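Local coordinates for protein dual function macrocyclase-peptidase POPB (Galerina marginata, PDB 5N4B) that cleaves peptide bonds after proline and closes peptide rings as the dual function macrocyclase-peptidase of amanitin toxin biosynthesis, at residues A[590-593]-A[594-597]; A[638-641]-A[642-645]. The protein carries 1 engineered substitution. One frame throughout, in Å; residues are numbered along the deposited sequence.

Overall arrangement
Interactions 1 and 2 are two short turns in the alpha/beta hydrolase part of the chain, in series along the sequence with centres about 15 Å apart. Interaction 1 (590-597) leads from helix 579-590 into strand 598-602; interaction 2 (638-645) lies in the loop between helix 630-636 and strand 653-659. Both strands belong to the central sheet, where they are parallel neighbours. R590 brings the two together: its NH1 packs 3.3 Å from P638 O and 3.8 Å from L639 CD1. Both lie away from the charge relay residues A578 (engineered here), D662 and H699, although helix 579-590 begins directly after A578.

Interaction 1: A[590-593]-A[594-597]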
loop_
_atom_site.group_PDB
_atom_site.type_symbol
_atom_site.label_atom_id
_atom_site.label_comp_id
_atom_site.label_asym_id
_atom_site.label_seq_id
_atom_site.Cartn_x
_atom_site.Cartn_y
_atom_site.Cartn_z
ATOM N N ARG A 590 4.640 10.086 23.351
ATOM C CA ARG A 590 5.925 10.783 23.461
ATOM C C ARG A 590 5.808 12.301 23.447
ATOM O O ARG A 590 6.625 12.995 24.091
ATOM C CB ARG A 590 6.864 10.345 22.331
ATOM C CG ARG A 590 7.289 8.887 22.459
ATOM C CD ARG A 590 8.186 8.378 21.329
ATOM N NE ARG A 590 9.512 8.970 21.404
ATOM C CZ ARG A 590 10.503 8.550 22.193
ATOM N NH1 ARG A 590 10.358 7.477 22.956
ATOM N NH2 ARG A 590 11.661 9.196 22.215
ATOM N N ALA A 591 4.867 12.861 22.731
ATOM C CA ALA A 591 4.854 14.300 22.539
ATOM C C ALA A 591 4.422 15.006 23.813
ATOM O O ALA A 591 3.693 14.444 24.624
ATOM C CB ALA A 591 3.854 14.656 21.451
ATOM N N PRO A 592 4.829 16.257 23.991
ATOM C CA PRO A 592 4.333 17.025 25.120
ATOM C C PRO A 592 2.798 17.039 25.165
ATOM O O PRO A 592 2.105 17.051 24.140
ATOM C CB PRO A 592 4.916 18.411 24.888
ATOM C CG PRO A 592 6.098 18.197 24.061
ATOM C CD PRO A 592 5.760 17.019 23.149
ATOM N N GLU A 593 2.253 17.027 26.382
ATOM C CA GLU A 593 0.823 17.157 26.566
ATOM C C GLU A 593 0.302 18.348 25.771
ATOM O O GLU A 593 0.900 19.422 25.764
ATOM C CB GLU A 593 0.550 17.322 28.065
ATOM C CG GLU A 593 -0.873 17.307 28.397
ATOM C CD GLU A 593 -1.096 17.388 29.924
ATOM O OE1 GLU A 593 -0.756 16.432 30.696
ATOM O OE2 GLU A 593 -1.554 18.467 30.345
ATOM N N GLY A 594 -0.796 18.132 25.049
ATOM C CA GLY A 594 -1.449 19.154 24.257
ATOM C C GLY A 594 -0.881 19.359 22.871
ATOM O O GLY A 594 -1.341 20.246 22.149
ATOM N N THR A 595 0.093 18.564 22.454
ATOM C CA THR A 595 0.605 18.690 21.091
ATOM C C THR A 595 -0.468 18.336 20.074
ATOM O O THR A 595 -0.528 18.942 18.995
ATOM C CB THR A 595 1.803 17.756 20.890
ATOM O OG1 THR A 595 2.883 18.132 21.731
ATOM C CG2 THR A 595 2.352 17.782 19.465
ATOM N N PHE A 596 -1.297 17.346 20.382
ATOM C CA PHE A 596 -2.325 16.886 19.468
ATOM C C PHE A 596 -3.686 17.072 20.095
ATOM O O PHE A 596 -3.836 16.937 21.305
ATOM C CB PHE A 596 -2.120 15.406 19.195
ATOM C CG PHE A 596 -0.761 15.075 18.667
ATOM C CD1 PHE A 596 -0.391 15.516 17.416
ATOM C CD2 PHE A 596 0.145 14.345 19.390
ATOM C CE1 PHE A 596 0.865 15.248 16.902
ATOM C CE2 PHE A 596 1.420 14.047 18.878
ATOM C CZ PHE A 596 1.760 14.502 17.627
ATOM N N GLY A 597 -4.671 17.355 19.251
ATOM C CA GLY A 597 -6.055 17.490 19.677
ATOM C C GLY A 597 -6.884 16.247 19.455
ATOM O O GLY A 597 -7.962 16.130 20.037
#
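A591 and P592 meet T595 and F596 on the inner side of a tight turn that follows helix 579-590. A591 CB lies 3.6 Å from T595 OG1, and F596 CE2 reaches the same methyl at 3.6 Å, approaching it obliquely. T595 also shields the phenyl ring, its CG2 standing 3.7 Å above the ring plane over the centre. Two donors from one residue grip P592 O: T595 N at 3.0 Å with an N-H...O angle of 151°, and T595 OG1 at 2.8 Å. Both arrive from the same face of the carbonyl plane. With chi1 at -64°, OG1 stands beside its own backbone N, which lets the pair share one acceptor. OG1 also rests 3.4 Å from P592 CD, at the proline ring. Against this packed side, which I555 and A558 of helix 548-563 extend, the outer corner is looser: P592, E593 and G594 are exposed, and the extended E593 side chain leads out to a hydrogen bond between its OE1 and V650 N. G594 has a positive phi, expected at the third position of a type II turn and favouring glycine. The geometry from P592 to T595 is that of a type II beta turn, here in a helix-to-strand connection of the alpha/beta hydrolase fold.

Interaction 2: A[638-641]-A[642-645]; sequences PLSP and VHNV
The H643 imidazole has V642 CG1 on one face, 3.8 Å above the plane and offset toward the rim, while S640 approaches its edge. There S640 CB lies in the ring plane and S640 OG near it, the latter making a 2.7 Å hydrogen bond to H643 ND1 in which either atom could be the donor. Two torsions aim the partners at each other: OG of S640 is anti to its backbone N, and the ring of H643 swings back beside its own N (chi1 -57°). The second flat group, the N644 carboxamide, points its ND2 at S640 O, 2.8 Å away with an N-H...O angle of 165°. The acceptor lies only 6° out of the amide plane, so the N-H is well aimed, although it meets the carbonyl tilted from the carbonyl plane. H643 N reaches the same oxygen at 3.0 Å from the opposite face. One carbonyl is thus held between a side-chain and a backbone donor. A further backbone bond, N644 N to P641 O at 3.2 Å, comes from above that carbonyl's plane, and V645 CG2 packs 3.5 Å from that oxygen. Outside the turn, ND2 also bonds Y637 O, while P641 packs on L582 and M585 of helix 579-590 and on F673 of helix 668-680. Chemically, the contact is a polar turn with apolar flanks. Its hydrogen bonds would restrain the rotation of both the imidazole and the carboxamide. The buried S640 is engaged at both its polar ends: its hydroxyl serves H643 ND1 and L608 N, with a weak bond to A606 O, and its carbonyl takes two donors.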
loop_
_atom_site.group_PDB
_atom_site.type_symbol
_atom_site.label_atom_id
_atom_site.label_comp_id
_atom_site.label_asym_id
_atom_site.label_seq_id
_atom_site.Cartn_x
_atom_site.Cartn_y
_atom_site.Cartn_z
ATOM N N PRO A 638 12.191 1.499 24.983
ATOM C CA PRO A 638 11.728 2.872 25.282
ATOM C C PRO A 638 10.811 3.478 24.230
ATOM O O PRO A 638 10.240 4.535 24.494
ATOM C CB PRO A 638 13.029 3.680 25.386
ATOM C CG PRO A 638 14.131 2.677 25.324
ATOM C CD PRO A 638 13.643 1.411 24.791
ATOM N N LEU A 639 10.701 2.871 23.056
ATOM C CA LEU A 639 9.826 3.347 22.005
ATOM C C LEU A 639 8.491 2.611 21.955
ATOM O O LEU A 639 7.540 3.118 21.352
ATOM C CB LEU A 639 10.537 3.166 20.659
ATOM C CG LEU A 639 9.986 3.914 19.476
ATOM C CD1 LEU A 639 10.082 5.415 19.770
ATOM C CD2 LEU A 639 10.847 3.534 18.270
ATOM N N SER A 640 8.395 1.415 22.500
ATOM C CA SER A 640 7.205 0.573 22.300
ATOM C C SER A 640 5.991 1.212 22.948
ATOM O O SER A 640 5.998 1.380 24.173
ATOM C CB SER A 640 7.454 -0.723 23.011
ATOM O OG SER A 640 6.352 -1.576 22.843
ATOM N N PRO A 641 4.942 1.566 22.217
ATOM C CA PRO A 641 3.854 2.338 22.844
ATOM C C PRO A 641 3.189 1.616 23.992
ATOM O O PRO A 641 2.890 2.246 25.008
ATOM C CB PRO A 641 2.902 2.616 21.654
ATOM C CG PRO A 641 3.831 2.620 20.465
ATOM C CD PRO A 641 4.864 1.577 20.749
ATOM N N VAL A 642 2.971 0.313 23.882
ATOM C CA VAL A 642 2.303 -0.448 24.939
ATOM C C VAL A 642 3.095 -0.416 26.227
ATOM O O VAL A 642 2.514 -0.627 27.289
ATOM C CB VAL A 642 2.130 -1.896 24.437
ATOM C CG1 VAL A 642 1.882 -2.888 25.565
ATOM C CG2 VAL A 642 0.981 -1.986 23.408
ATOM N N HIS A 643 4.396 -0.158 26.166
ATOM C CA HIS A 643 5.268 -0.200 27.336
ATOM C C HIS A 643 5.672 1.159 27.872
ATOM O O HIS A 643 6.472 1.201 28.808
ATOM C CB HIS A 643 6.496 -1.043 27.029
ATOM C CG HIS A 643 6.127 -2.416 26.604
ATOM N ND1 HIS A 643 6.034 -2.802 25.282
ATOM C CD2 HIS A 643 5.691 -3.468 27.334
ATOM C CE1 HIS A 643 5.579 -4.032 25.221
ATOM N NE2 HIS A 643 5.369 -4.466 26.457
ATOM N N ASN A 644 5.131 2.254 27.334
ATOM C CA ASN A 644 5.549 3.586 27.725
ATOM C C ASN A 644 4.404 4.505 28.112
ATOM O O ASN A 644 4.586 5.723 28.168
ATOM C CB ASN A 644 6.448 4.168 26.652
ATOM C CG ASN A 644 7.801 3.507 26.675
ATOM O OD1 ASN A 644 8.665 3.839 27.514
ATOM N ND2 ASN A 644 7.989 2.492 25.841
ATOM N N VAL A 645 3.218 3.964 28.372
ATOM C CA VAL A 645 2.085 4.777 28.815
ATOM C C VAL A 645 2.327 5.207 30.251
ATOM O O VAL A 645 2.822 4.426 31.059
ATOM C CB VAL A 645 0.777 3.985 28.679
ATOM C CG1 VAL A 645 -0.369 4.820 29.189
ATOM C CG2 VAL A 645 0.552 3.554 27.250
#